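Local coordinates for immunity protein (Neisseria meningitidis, PDB 4Q7O) that probably protects its own cell from contact-dependent growth inhibition by binding and neutralising a cognate CDI toxin, at residues Leu10-Lys15 with Phe22-Phe27; Ile17-Phe22 with Ile104-His109; Ser116-Ala121 with Lys127-Ile132. All coordinates share one frame; numbering follows the deposited sequence.

Interaction 1: residues Leu10-Lys15 with Phe22-Phe27; sequences LNLNKK and FVISIF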
ATOM      1  N   LEU B  10       8.858  -6.106   5.755  1.00  7.57           N
ATOM      2  CA  LEU B  10       9.729  -6.228   4.597  1.00  7.47           C
ATOM      3  C   LEU B  10       9.231  -7.290   3.625  1.00  7.46           C
ATOM      4  O   LEU B  10       9.070  -7.031   2.429  1.00  9.46           O
ATOM      5  CB  LEU B  10      11.163  -6.532   5.034  1.00  7.51           C
ATOM      6  CG  LEU B  10      11.796  -5.467   5.936  1.00  9.90           C
ATOM      7  CD1 LEU B  10      13.213  -5.857   6.324  1.00 12.11           C
ATOM      8  CD2 LEU B  10      11.788  -4.107   5.255  1.00 11.80           C
ATOM      9  N   ASN B  11       8.979  -8.487   4.135  1.00  6.88           N
ATOM     10  CA  ASN B  11       8.526  -9.571   3.272  1.00  7.26           C
ATOM     11  C   ASN B  11       7.071  -9.446   2.838  1.00  7.36           C
ATOM     12  O   ASN B  11       6.717  -9.801   1.708  1.00  7.99           O
ATOM     13  CB  ASN B  11       8.819 -10.920   3.911  1.00  8.14           C
ATOM     14  CG  ASN B  11      10.304 -11.151   4.065  1.00 10.31           C
ATOM     15  OD1 ASN B  11      11.078 -10.873   3.142  1.00 12.65           O
ATOM     16  ND2 ASN B  11      10.720 -11.624   5.233  1.00 11.00           N
ATOM     17  N   LEU B  12       6.236  -8.914   3.722  1.00  7.52           N
ATOM     18  CA  LEU B  12       4.833  -8.681   3.385  1.00  7.52           C
ATOM     19  C   LEU B  12       4.713  -7.692   2.244  1.00  7.37           C
ATOM     20  O   LEU B  12       3.977  -7.929   1.295  1.00  7.74           O
ATOM     21  CB  LEU B  12       4.059  -8.181   4.611  1.00  8.22           C
ATOM     22  CG  LEU B  12       2.547  -7.914   4.552  1.00  9.04           C
ATOM     23  CD1 LEU B  12       2.215  -6.541   3.975  1.00 12.06           C
ATOM     24  CD2 LEU B  12       1.799  -9.029   3.805  1.00  8.49           C
ATOM     25  N   ASN B  13       5.425  -6.576   2.347  1.00  7.30           N
ATOM     26  CA  ASN B  13       5.346  -5.556   1.314  1.00  6.71           C
ATOM     27  C   ASN B  13       5.845  -6.063  -0.021  1.00  7.54           C
ATOM     28  O   ASN B  13       5.248  -5.784  -1.052  1.00  7.95           O
ATOM     29  CB  ASN B  13       6.136  -4.299   1.714  1.00  8.29           C
ATOM     30  CG  ASN B  13       5.309  -3.321   2.518  1.00 11.54           C
ATOM     31  OD1 ASN B  13       4.423  -2.648   1.979  1.00 13.36           O
ATOM     32  ND2 ASN B  13       5.616  -3.205   3.804  1.00 14.16           N
ATOM     33  N   LYS B  14       6.956  -6.791  -0.013  1.00  7.57           N
ATOM     34  CA  LYS B  14       7.490  -7.322  -1.263  1.00  8.35           C
ATOM     35  C   LYS B  14       6.441  -8.175  -1.980  1.00  8.20           C
ATOM     36  O   LYS B  14       6.148  -7.967  -3.161  1.00  9.08           O
ATOM     37  CB  LYS B  14       8.760  -8.125  -0.994  1.00  9.49           C
ATOM     38  CG  LYS B  14       9.332  -8.827  -2.207  1.00 12.30           C
ATOM     39  CD  LYS B  14      10.694  -9.432  -1.880  1.00 15.95           C
ATOM     40  CE  LYS B  14      11.265 -10.198  -3.058  1.00 20.98           C
ATOM     41  NZ  LYS B  14      12.619 -10.753  -2.753  1.00 23.78           N
ATOM     42  N   LYS B  15       5.850  -9.116  -1.256  1.00  7.11           N
ATOM     43  CA  LYS B  15       4.907 -10.032  -1.877  1.00  8.21           C
ATOM     44  C   LYS B  15       3.636  -9.319  -2.304  1.00  7.28           C
ATOM     45  O   LYS B  15       3.182  -9.472  -3.432  1.00  7.90           O
ATOM     46  CB  LYS B  15       4.577 -11.204  -0.950  1.00 10.26           C
ATOM     47  CG  LYS B  15       3.850 -12.343  -1.641  1.00 13.64           C
ATOM     48  CD  LYS B  15       4.842 -13.282  -2.328  1.00 17.83           C
ATOM     49  CE  LYS B  15       5.564 -14.170  -1.321  1.00 20.35           C
ATOM     50  NZ  LYS B  15       6.585 -15.046  -1.961  1.00 22.49           N
ATOM     51  N   PHE B  22      -1.731  -3.869  -3.016  1.00  5.97           N
ATOM     52  CA  PHE B  22      -1.273  -2.774  -2.174  1.00  6.01           C
ATOM     53  C   PHE B  22      -2.212  -2.482  -1.000  1.00  5.99           C
ATOM     54  O   PHE B  22      -1.773  -1.961   0.022  1.00  7.04           O
ATOM     55  CB  PHE B  22      -1.046  -1.514  -3.013  1.00  5.92           C
ATOM     56  CG  PHE B  22      -2.244  -1.111  -3.828  1.00  7.07           C
ATOM     57  CD1 PHE B  22      -3.213  -0.268  -3.295  1.00  8.16           C
ATOM     58  CD2 PHE B  22      -2.403  -1.578  -5.127  1.00  8.70           C
ATOM     59  CE1 PHE B  22      -4.318   0.112  -4.041  1.00  8.34           C
ATOM     60  CE2 PHE B  22      -3.510  -1.212  -5.881  1.00  8.58           C
ATOM     61  CZ  PHE B  22      -4.475  -0.365  -5.336  1.00  9.29           C
ATOM     62  N   VAL B  23      -3.489  -2.837  -1.118  1.00  5.74           N
ATOM     63  CA  VAL B  23      -4.408  -2.673   0.013  1.00  5.38           C
ATOM     64  C   VAL B  23      -3.934  -3.466   1.237  1.00  5.73           C
ATOM     65  O   VAL B  23      -4.043  -2.992   2.380  1.00  6.88           O
ATOM     66  CB  VAL B  23      -5.859  -3.055  -0.387  1.00  5.87           C
ATOM     67  CG1 VAL B  23      -6.729  -3.287   0.843  1.00  7.61           C
ATOM     68  CG2 VAL B  23      -6.466  -1.965  -1.275  1.00  6.95           C
ATOM     69  N   ILE B  24      -3.388  -4.659   0.994  1.00  5.47           N
ATOM     70  CA  ILE B  24      -2.844  -5.476   2.079  1.00  6.65           C
ATOM     71  C   ILE B  24      -1.649  -4.803   2.758  1.00  7.29           C
ATOM     72  O   ILE B  24      -1.533  -4.819   3.989  1.00  7.74           O
ATOM     73  CB  ILE B  24      -2.433  -6.875   1.585  1.00  7.41           C
ATOM     74  CG1 ILE B  24      -3.630  -7.603   0.962  1.00  9.24           C
ATOM     75  CG2 ILE B  24      -1.831  -7.685   2.724  1.00  8.54           C
ATOM     76  CD1 ILE B  24      -4.821  -7.749   1.890  1.00 11.33           C
ATOM     77  N   SER B  25      -0.765  -4.223   1.950  1.00  7.62           N
ATOM     78  CA  SER B  25       0.397  -3.480   2.441  1.00  8.21           C
ATOM     79  C   SER B  25      -0.055  -2.361   3.380  1.00  7.79           C
ATOM     80  O   SER B  25       0.478  -2.185   4.484  1.00  9.68           O
ATOM     81  CB  SER B  25       1.175  -2.853   1.269  1.00  9.46           C
ATOM     82  OG  SER B  25       1.132  -3.644   0.086  1.00 13.19           O
ATOM     83  N   ILE B  26      -1.051  -1.602   2.938  1.00  6.43           N
ATOM     84  CA  ILE B  26      -1.543  -0.466   3.711  1.00  6.61           C
ATOM     85  C   ILE B  26      -2.241  -0.936   4.977  1.00  6.51           C
ATOM     86  O   ILE B  26      -2.067  -0.353   6.046  1.00  8.01           O
ATOM     87  CB  ILE B  26      -2.516   0.386   2.870  1.00  6.71           C
ATOM     88  CG1 ILE B  26      -1.792   0.979   1.660  1.00  7.88           C
ATOM     89  CG2 ILE B  26      -3.149   1.501   3.705  1.00  8.39           C
ATOM     90  CD1 ILE B  26      -2.742   1.636   0.678  1.00  8.36           C
ATOM     91  N   PHE B  27      -3.015  -2.008   4.855  1.00  6.01           N
ATOM     92  CA  PHE B  27      -3.741  -2.582   5.984  1.00  6.96           C
ATOM     93  C   PHE B  27      -2.811  -2.863   7.167  1.00  7.32           C
ATOM     94  O   PHE B  27      -3.037  -2.388   8.281  1.00  6.93           O
ATOM     95  CB  PHE B  27      -4.451  -3.864   5.538  1.00  7.37           C
ATOM     96  CG  PHE B  27      -5.187  -4.569   6.640  1.00  7.44           C
ATOM     97  CD1 PHE B  27      -6.507  -4.253   6.930  1.00  8.93           C
ATOM     98  CD2 PHE B  27      -4.571  -5.573   7.369  1.00  8.69           C
ATOM     99  CE1 PHE B  27      -7.182  -4.906   7.945  1.00 10.25           C
ATOM    100  CE2 PHE B  27      -5.243  -6.222   8.391  1.00  8.48           C
ATOM    101  CZ  PHE B  27      -6.545  -5.891   8.676  1.00  9.25           C
TER

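Interaction 2: residues Ile17-Phe22 with Ile104-His109; sequences INNNHF and INLAYH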
ATOM      1  N   ILE B  17       3.025  -6.042  -2.872  1.00  6.80           N
ATOM      2  CA  ILE B  17       3.264  -5.099  -3.957  1.00  7.15           C
ATOM      3  C   ILE B  17       3.464  -5.831  -5.281  1.00  6.25           C
ATOM      4  O   ILE B  17       2.895  -5.448  -6.305  1.00  6.59           O
ATOM      5  CB  ILE B  17       4.457  -4.162  -3.643  1.00  7.13           C
ATOM      6  CG1 ILE B  17       4.068  -3.200  -2.518  1.00  9.54           C
ATOM      7  CG2 ILE B  17       4.908  -3.394  -4.887  1.00  9.46           C
ATOM      8  CD1 ILE B  17       5.249  -2.470  -1.924  1.00 11.99           C
ATOM      9  N   ASN B  18       4.245  -6.903  -5.270  1.00  6.53           N
ATOM     10  CA  ASN B  18       4.457  -7.653  -6.502  1.00  7.48           C
ATOM     11  C   ASN B  18       3.190  -8.329  -7.024  1.00  7.73           C
ATOM     12  O   ASN B  18       3.088  -8.625  -8.212  1.00  9.25           O
ATOM     13  CB  ASN B  18       5.606  -8.654  -6.345  1.00  8.78           C
ATOM     14  CG  ASN B  18       6.961  -7.984  -6.415  1.00 11.28           C
ATOM     15  OD1 ASN B  18       7.119  -6.939  -7.057  1.00 13.12           O
ATOM     16  ND2 ASN B  18       7.948  -8.575  -5.756  1.00 11.36           N
ATOM     17  N   ASN B  19       2.228  -8.557  -6.137  1.00  6.63           N
ATOM     18  CA  ASN B  19       0.928  -9.121  -6.522  1.00  6.98           C
ATOM     19  C   ASN B  19      -0.136  -8.059  -6.824  1.00  7.03           C
ATOM     20  O   ASN B  19      -1.302  -8.402  -7.068  1.00  8.58           O
ATOM     21  CB  ASN B  19       0.397 -10.054  -5.428  1.00  6.99           C
ATOM     22  CG  ASN B  19       1.179 -11.359  -5.324  1.00  6.94           C
ATOM     23  OD1 ASN B  19       1.900 -11.749  -6.248  1.00 10.58           O
ATOM     24  ND2 ASN B  19       1.014 -12.061  -4.199  1.00  7.06           N
ATOM     25  N   ASN B  20       0.249  -6.780  -6.777  1.00  6.67           N
ATOM     26  CA  ASN B  20      -0.683  -5.670  -7.011  1.00  7.45           C
ATOM     27  C   ASN B  20      -1.756  -5.612  -5.917  1.00  7.58           C
ATOM     28  O   ASN B  20      -2.855  -5.105  -6.123  1.00  9.65           O
ATOM     29  CB  ASN B  20      -1.315  -5.758  -8.409  1.00  8.93           C
ATOM     30  CG  ASN B  20      -1.736  -4.408  -8.963  1.00 11.89           C
ATOM     31  OD1 ASN B  20      -1.300  -3.352  -8.495  1.00 11.88           O
ATOM     32  ND2 ASN B  20      -2.587  -4.440  -9.986  1.00 15.06           N
ATOM     33  N   HIS B  21      -1.421  -6.130  -4.740  1.00  6.18           N
ATOM     34  CA  HIS B  21      -2.343  -6.116  -3.601  1.00  5.53           C
ATOM     35  C   HIS B  21      -1.913  -5.102  -2.556  1.00  6.11           C
ATOM     36  O   HIS B  21      -1.752  -5.428  -1.376  1.00  6.82           O
ATOM     37  CB  HIS B  21      -2.460  -7.518  -3.006  1.00  6.72           C
ATOM     38  CG  HIS B  21      -3.099  -8.494  -3.943  1.00  6.43           C
ATOM     39  ND1 HIS B  21      -2.923  -9.858  -3.840  1.00  7.20           N
ATOM     40  CD2 HIS B  21      -3.920  -8.300  -5.003  1.00  6.23           C
ATOM     41  CE1 HIS B  21      -3.606 -10.457  -4.795  1.00  7.72           C
ATOM     42  NE2 HIS B  21      -4.224  -9.535  -5.514  1.00  6.86           N
ATOM     43  N   PHE B  22      -1.731  -3.869  -3.016  1.00  5.97           N
ATOM     44  CA  PHE B  22      -1.273  -2.774  -2.174  1.00  6.01           C
ATOM     45  C   PHE B  22      -2.212  -2.482  -1.000  1.00  5.99           C
ATOM     46  O   PHE B  22      -1.773  -1.961   0.022  1.00  7.04           O
ATOM     47  CB  PHE B  22      -1.046  -1.514  -3.013  1.00  5.92           C
ATOM     48  CG  PHE B  22      -2.244  -1.111  -3.828  1.00  7.07           C
ATOM     49  CD1 PHE B  22      -3.213  -0.268  -3.295  1.00  8.16           C
ATOM     50  CD2 PHE B  22      -2.403  -1.578  -5.127  1.00  8.70           C
ATOM     51  CE1 PHE B  22      -4.318   0.112  -4.041  1.00  8.34           C
ATOM     52  CE2 PHE B  22      -3.510  -1.212  -5.881  1.00  8.58           C
ATOM     53  CZ  PHE B  22      -4.475  -0.365  -5.336  1.00  9.29           C
ATOM     54  N   ILE B 104      -9.272 -16.696   0.521  1.00  7.29           N
ATOM     55  CA  ILE B 104      -8.830 -16.889   1.896  1.00  8.66           C
ATOM     56  C   ILE B 104      -7.445 -17.551   1.977  1.00  8.15           C
ATOM     57  O   ILE B 104      -6.637 -17.199   2.825  1.00  7.12           O
ATOM     58  CB  ILE B 104      -9.894 -17.653   2.719  1.00 10.53           C
ATOM     59  CG1 ILE B 104     -11.103 -16.744   2.963  1.00 11.70           C
ATOM     60  CG2 ILE B 104      -9.330 -18.133   4.046  1.00 11.09           C
ATOM     61  CD1 ILE B 104     -12.305 -17.452   3.544  1.00 13.47           C
ATOM     62  N   ASN B 105      -7.148 -18.479   1.080  1.00  8.04           N
ATOM     63  CA  ASN B 105      -5.831 -19.111   1.094  1.00  7.97           C
ATOM     64  C   ASN B 105      -4.720 -18.085   0.933  1.00  6.44           C
ATOM     65  O   ASN B 105      -3.708 -18.121   1.642  1.00  7.00           O
ATOM     66  CB  ASN B 105      -5.713 -20.153  -0.021  1.00  9.42           C
ATOM     67  CG  ASN B 105      -6.495 -21.408   0.263  1.00 13.74           C
ATOM     68  OD1 ASN B 105      -6.941 -21.645   1.390  1.00 15.64           O
ATOM     69  ND2 ASN B 105      -6.649 -22.238  -0.760  1.00 14.88           N
ATOM     70  N   LEU B 106      -4.897 -17.173  -0.015  1.00  6.43           N
ATOM     71  CA  LEU B 106      -3.913 -16.116  -0.221  1.00  6.67           C
ATOM     72  C   LEU B 106      -3.857 -15.181   0.978  1.00  6.47           C
ATOM     73  O   LEU B 106      -2.781 -14.750   1.380  1.00  6.51           O
ATOM     74  CB  LEU B 106      -4.195 -15.348  -1.519  1.00  6.76           C
ATOM     75  CG  LEU B 106      -3.252 -14.168  -1.785  1.00  7.33           C
ATOM     76  CD1 LEU B 106      -1.798 -14.611  -1.896  1.00  8.81           C
ATOM     77  CD2 LEU B 106      -3.665 -13.421  -3.034  1.00  8.51           C
ATOM     78  N   ALA B 107      -5.012 -14.879   1.565  1.00  6.03           N
ATOM     79  CA  ALA B 107      -5.024 -14.075   2.789  1.00  6.23           C
ATOM     80  C   ALA B 107      -4.196 -14.723   3.897  1.00  6.11           C
ATOM     81  O   ALA B 107      -3.399 -14.051   4.553  1.00  6.95           O
ATOM     82  CB  ALA B 107      -6.440 -13.831   3.266  1.00  7.78           C
ATOM     83  N   TYR B 108      -4.370 -16.024   4.107  1.00  6.90           N
ATOM     84  CA  TYR B 108      -3.555 -16.713   5.107  1.00  7.27           C
ATOM     85  C   TYR B 108      -2.059 -16.641   4.796  1.00  7.61           C
ATOM     86  O   TYR B 108      -1.242 -16.492   5.697  1.00  8.22           O
ATOM     87  CB  TYR B 108      -4.001 -18.163   5.285  1.00  9.88           C
ATOM     88  CG  TYR B 108      -5.068 -18.322   6.336  1.00 13.23           C
ATOM     89  CD1 TYR B 108      -4.736 -18.422   7.686  1.00 15.76           C
ATOM     90  CD2 TYR B 108      -6.405 -18.367   5.990  1.00 15.61           C
ATOM     91  CE1 TYR B 108      -5.712 -18.568   8.657  1.00 17.25           C
ATOM     92  CE2 TYR B 108      -7.392 -18.519   6.959  1.00 15.75           C
ATOM     93  CZ  TYR B 108      -7.039 -18.617   8.286  1.00 17.50           C
ATOM     94  OH  TYR B 108      -8.018 -18.754   9.245  1.00 20.38           O
ATOM     95  N   HIS B 109      -1.716 -16.760   3.519  1.00  7.76           N
ATOM     96  CA  HIS B 109      -0.347 -16.587   3.039  1.00  8.08           C
ATOM     97  C   HIS B 109       0.179 -15.215   3.472  1.00  7.12           C
ATOM     98  O   HIS B 109       1.247 -15.111   4.079  1.00  7.77           O
ATOM     99  CB  HIS B 109      -0.367 -16.745   1.512  1.00 10.40           C
ATOM    100  CG  HIS B 109       0.948 -16.539   0.825  1.00 15.29           C
ATOM    101  ND1 HIS B 109       1.992 -17.432   0.923  1.00 18.16           N
ATOM    102  CD2 HIS B 109       1.350 -15.585  -0.047  1.00 16.72           C
ATOM    103  CE1 HIS B 109       2.998 -17.015   0.171  1.00 17.80           C
ATOM    104  NE2 HIS B 109       2.633 -15.898  -0.431  1.00 18.41           N
TER

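Interaction 3: residues Ser116-Ala121 with Lys127-Ile132; sequences SDFLIA and KKCKEI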
ATOM      1  N   SER B 116       5.174 -13.032  10.668  1.00  6.72           N
ATOM      2  CA  SER B 116       6.599 -13.313  10.640  1.00  7.25           C
ATOM      3  C   SER B 116       7.408 -12.016  10.690  1.00  7.18           C
ATOM      4  O   SER B 116       8.337 -11.892  11.497  1.00  7.16           O
ATOM      5  CB  SER B 116       6.959 -14.095   9.379  1.00  8.86           C
ATOM      6  OG  SER B 116       8.361 -14.203   9.253  1.00  9.98           O
ATOM      7  N   ASP B 117       7.076 -11.067   9.814  1.00  7.34           N
ATOM      8  CA  ASP B 117       7.730  -9.755   9.845  1.00  7.48           C
ATOM      9  C   ASP B 117       7.639  -9.153  11.243  1.00  7.48           C
ATOM     10  O   ASP B 117       8.624  -8.630  11.776  1.00  7.55           O
ATOM     11  CB  ASP B 117       7.079  -8.772   8.854  1.00  9.44           C
ATOM     12  CG  ASP B 117       7.417  -9.063   7.394  1.00 10.43           C
ATOM     13  OD1 ASP B 117       8.452  -9.698   7.110  1.00 12.07           O
ATOM     14  OD2 ASP B 117       6.644  -8.621   6.517  1.00 10.25           O
ATOM     15  N   PHE B 118       6.456  -9.241  11.838  1.00  6.95           N
ATOM     16  CA  PHE B 118       6.227  -8.656  13.151  1.00  6.86           C
ATOM     17  C   PHE B 118       7.074  -9.316  14.243  1.00  7.34           C
ATOM     18  O   PHE B 118       7.734  -8.629  15.028  1.00  8.04           O
ATOM     19  CB  PHE B 118       4.741  -8.713  13.521  1.00  7.87           C
ATOM     20  CG  PHE B 118       4.454  -8.194  14.901  1.00  9.43           C
ATOM     21  CD1 PHE B 118       4.503  -6.830  15.167  1.00 11.17           C
ATOM     22  CD2 PHE B 118       4.159  -9.062  15.937  1.00 11.92           C
ATOM     23  CE1 PHE B 118       4.250  -6.348  16.443  1.00 11.96           C
ATOM     24  CE2 PHE B 118       3.908  -8.586  17.218  1.00 12.29           C
ATOM     25  CZ  PHE B 118       3.952  -7.228  17.470  1.00 11.65           C
ATOM     26  N   LEU B 119       7.052 -10.642  14.315  1.00  7.28           N
ATOM     27  CA  LEU B 119       7.800 -11.318  15.375  1.00  8.62           C
ATOM     28  C   LEU B 119       9.314 -11.165  15.180  1.00  8.84           C
ATOM     29  O   LEU B 119      10.080 -11.141  16.154  1.00  9.71           O
ATOM     30  CB  LEU B 119       7.384 -12.790  15.506  1.00  9.83           C
ATOM     31  CG  LEU B 119       7.749 -13.754  14.375  1.00  9.78           C
ATOM     32  CD1 LEU B 119       9.140 -14.372  14.568  1.00 11.22           C
ATOM     33  CD2 LEU B 119       6.689 -14.848  14.250  1.00 10.58           C
ATOM     34  N   ILE B 120       9.747 -11.063  13.924  1.00  8.97           N
ATOM     35  CA  ILE B 120      11.166 -10.865  13.637  1.00  9.63           C
ATOM     36  C   ILE B 120      11.602  -9.506  14.178  1.00  8.49           C
ATOM     37  O   ILE B 120      12.661  -9.384  14.794  1.00  8.76           O
ATOM     38  CB  ILE B 120      11.473 -10.993  12.126  1.00 10.45           C
ATOM     39  CG1 ILE B 120      11.413 -12.469  11.722  1.00 12.12           C
ATOM     40  CG2 ILE B 120      12.849 -10.423  11.792  1.00 12.06           C
ATOM     41  CD1 ILE B 120      11.410 -12.725  10.222  1.00 13.23           C
ATOM     42  N   ALA B 121      10.752  -8.501  13.987  1.00  7.95           N
ATOM     43  CA  ALA B 121      11.049  -7.139  14.434  1.00  7.81           C
ATOM     44  C   ALA B 121      10.843  -6.945  15.934  1.00  8.25           C
ATOM     45  O   ALA B 121      11.489  -6.093  16.542  1.00  9.49           O
ATOM     46  CB  ALA B 121      10.205  -6.134  13.654  1.00  9.25           C
ATOM     47  N   LYS B 127       6.605 -16.024  21.418  1.00 11.30           N
ATOM     48  CA  LYS B 127       5.711 -17.091  21.856  1.00 12.96           C
ATOM     49  C   LYS B 127       4.278 -16.905  21.348  1.00 12.91           C
ATOM     50  O   LYS B 127       3.674 -17.833  20.809  1.00 13.90           O
ATOM     51  CB  LYS B 127       5.723 -17.186  23.385  1.00 13.96           C
ATOM     52  CG  LYS B 127       4.850 -18.279  23.973  1.00 16.01           C
ATOM     53  CD  LYS B 127       4.864 -18.205  25.499  1.00 19.10           C
ATOM     54  CE  LYS B 127       4.081 -19.344  26.130  1.00 21.59           C
ATOM     55  NZ  LYS B 127       2.687 -19.421  25.617  1.00 23.19           N
ATOM     56  N   LYS B 128       3.741 -15.701  21.506  1.00 12.31           N
ATOM     57  CA  LYS B 128       2.361 -15.434  21.113  1.00 13.04           C
ATOM     58  C   LYS B 128       2.167 -15.539  19.602  1.00 12.05           C
ATOM     59  O   LYS B 128       1.152 -16.053  19.131  1.00 12.50           O
ATOM     60  CB  LYS B 128       1.940 -14.046  21.591  1.00 15.23           C
ATOM     61  CG  LYS B 128       1.752 -13.945  23.096  1.00 19.13           C
ATOM     62  CD  LYS B 128       1.519 -12.505  23.510  1.00 21.76           C
ATOM     63  CE  LYS B 128       1.267 -12.386  25.007  1.00 24.31           C
ATOM     64  NZ  LYS B 128       0.965 -10.975  25.389  1.00 26.35           N
ATOM     65  N   CYS B 129       3.136 -15.045  18.842  1.00 10.48           N
ATOM     66  CA  CYS B 129       3.045 -15.090  17.385  1.00 11.10           C
ATOM     67  C   CYS B 129       3.186 -16.506  16.844  1.00 11.45           C
ATOM     68  O   CYS B 129       2.493 -16.885  15.900  1.00 12.07           O
ATOM     69  CB  CYS B 129       4.080 -14.171  16.749  1.00 11.81           C
ATOM     70  SG  CYS B 129       3.727 -12.434  17.023  1.00 13.37           S
ATOM     71  N   LYS B 130       4.073 -17.293  17.444  1.00 12.43           N
ATOM     72  CA  LYS B 130       4.210 -18.690  17.044  1.00 13.13           C
ATOM     73  C   LYS B 130       2.929 -19.472  17.313  1.00 14.29           C
ATOM     74  O   LYS B 130       2.536 -20.332  16.521  1.00 15.78           O
ATOM     75  CB  LYS B 130       5.400 -19.344  17.741  1.00 13.42           C
ATOM     76  CG  LYS B 130       6.729 -18.928  17.148  1.00 15.07           C
ATOM     77  CD  LYS B 130       6.777 -19.303  15.676  1.00 17.53           C
ATOM     78  CE  LYS B 130       7.889 -18.582  14.960  1.00 17.96           C
ATOM     79  NZ  LYS B 130       7.944 -18.976  13.521  1.00 17.80           N
ATOM     80  N   GLU B 131       2.265 -19.164  18.423  1.00 13.60           N
ATOM     81  CA  GLU B 131       0.988 -19.806  18.721  1.00 14.39           C
ATOM     82  C   GLU B 131      -0.054 -19.483  17.657  1.00 14.40           C
ATOM     83  O   GLU B 131      -0.834 -20.343  17.263  1.00 15.71           O
ATOM     84  CB  GLU B 131       0.477 -19.385  20.099  1.00 17.51           C
ATOM     85  CG  GLU B 131       1.148 -20.119  21.244  1.00 20.90           C
ATOM     86  CD  GLU B 131       0.966 -19.420  22.574  1.00 24.94           C
ATOM     87  OE1 GLU B 131       1.521 -19.917  23.576  1.00 25.98           O
ATOM     88  OE2 GLU B 131       0.278 -18.375  22.616  1.00 27.30           O
ATOM     89  N   ILE B 132      -0.064 -18.240  17.194  1.00 12.27           N
ATOM     90  CA  ILE B 132      -1.009 -17.830  16.170  1.00 11.82           C
ATOM     91  C   ILE B 132      -0.671 -18.476  14.825  1.00 11.81           C
ATOM     92  O   ILE B 132      -1.569 -18.925  14.106  1.00 12.29           O
ATOM     93  CB  ILE B 132      -1.083 -16.296  16.061  1.00 10.80           C
ATOM     94  CG1 ILE B 132      -1.588 -15.711  17.383  1.00 10.98           C
ATOM     95  CG2 ILE B 132      -1.993 -15.875  14.898  1.00 10.43           C
ATOM     96  CD1 ILE B 132      -1.407 -14.218  17.503  1.00 10.93           C
TER

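Interaction 1: residues Leu10-Lys15 with Phe22-Phe27
L12 and S25 meet where two consecutive helices lie side by side, and the close packing lies on L12, N13, I24 and S25, all buried. The side chain of L12 has CG anti to the backbone N (chi1 -177°), which carries CG across the interface; from there the branch sends its two methyls to different partners. L12 CD1 rests 3.9 Å from S25 CA, against the backbone of the facing helix, while L12 CD2 meets I24 CG2, methyl on methyl, at 4.0 Å. The L12 and I24 side chains cross at about a right angle.

Beside this apolar patch the polar N13 comes closest: its OD1 lies 3.3 Å from S25 CB, a packing contact with no hydrogen bond between the two residues. N13 ND2 is instead hydrogen-bonded to F9 O, and S25 OG to S16 OG. The motif is a short antiparallel helical hairpin, helix 10-18 followed by helix 22-34; the two segments run at 158° with axes 9.0 Å apart, and their backbones come nearest at the CA atoms of N13 and S25, 5.5 Å apart.

The solvent side of helix 10-18 is looser. K14, exposed, directs its extended chain away from helix 22-34. N11 and K15, though exposed too, lean on I113 of helix 104-121, and K15 also touches H109 there. The second subunit also reaches the contact: F22 of that subunit packs on N13, and its I26 on S25.

Interaction 2: residues Ile17-Phe22 with Ile104-His109
H21 presents the edge of its imidazole to L106, joining the turn that ends helix 10-18 to the first part of helix 104-121. That turn is a Schellman motif: N20 takes a positive phi (65°) and the motif bonds twice back into the last turn, one bond being N20 N to I17 O, 3.0 Å. N19 and H21, before and after N20, both point toward helix 104-121.

In the first shell, L106 CD2 sits near the plane of the imidazole, 3.4 Å from H21 CE1 and 3.7 Å from H21 ND1. The two side chains come from opposite directions; L106 extends with CG anti to its backbone N (chi1 177°), which sends the branched end out from the helix to the ring rim. The other methyl, L106 CD1, has a looser neighbour in N19 ND2 at 4.4 Å. The contact is therefore narrow, a leucine end against one histidine edge and, more loosely, an amide nitrogen, with no hydrogen bond between the segments, whose backbones stay well apart.

The next shell fixes the two polar groups. Y110 OH, one turn beyond L106 on the same helix, is hydrogen-bonded to both H21 ND1 and N19 ND2, so a single hydroxyl ties the turn to helix 104-121 and helps set the rotation of the imidazole. N19 O lies 3.3 Å above the plane of the H21 ring, offset toward its rim. Farther out, H21 packs on L100 and I102 of strand 98-103, and A107 rests on the same I102. Next along the chain, the F22 ring meets F34 of the second subunit and has N20 OD1 at its edge, in the ring plane.

Interaction 3: residues Ser116-Ala121 with Lys127-Ile132
The C-terminal helical hairpin of the chain, helix 104-121 turning back into helix 126-139, is joined here close to its bend. The two segments run antiparallel at 162°, with axes 9.8 Å apart. C129 is central, since its side chain is touched by both F118 and L119. C129 SG lies in the plane of the F118 ring, 3.6 Å from F118 CD2 and 4.8 Å from the ring centroid, 89° off the ring normal: a Cys sulfur-aromatic contact made at the ring edge, where the slightly positive C-H groups probably favour the sulfur.

L119 packs beside the sulfur, on C129 CB. Its CG stands between the backbone N and the carbonyl carbon (chi1 69°), an unfavoured position in a helix, and L119 CD2 comes to 3.7 Å from C129 CB. The same methyl, L119 CD2, meets the aliphatic part of K130 at its CE, 4.0 Å away, the two side chains crossing at about a right angle. K130 bends at chi2 to bring its end nearer; its NZ is hydrogen-bonded to Q133 OE1 on the exposed side, while CE borders the leucine.

Around this contact, F118 also meets the rings of H122 and Y125 at the bend. Helix 37-46 adjoins both members of the hairpin, with L40 against F118 and L41 against C129.

How the interactions relate
Interactions 1 and 3 are buried antiparallel helix pairs from helical hairpins, whereas interaction 2 is a partly buried meeting of a turn with a helix far along the sequence. Interaction 1 mixes methyl packing with polar groups held close by and adjoins the second subunit, as does interaction 2; interaction 3, touched by no other chain of the assembly, relies on sulfur, ring and methyl groups. Helix 10-18 supplies interaction 1, and the turn that ends it supplies interaction 2; helix 104-121 serves interactions 2 and 3. D117 links 116-121 to 10-15: its carboxylate accepts the backbone N-H groups of N11 and L12 in the first turn of helix 10-18.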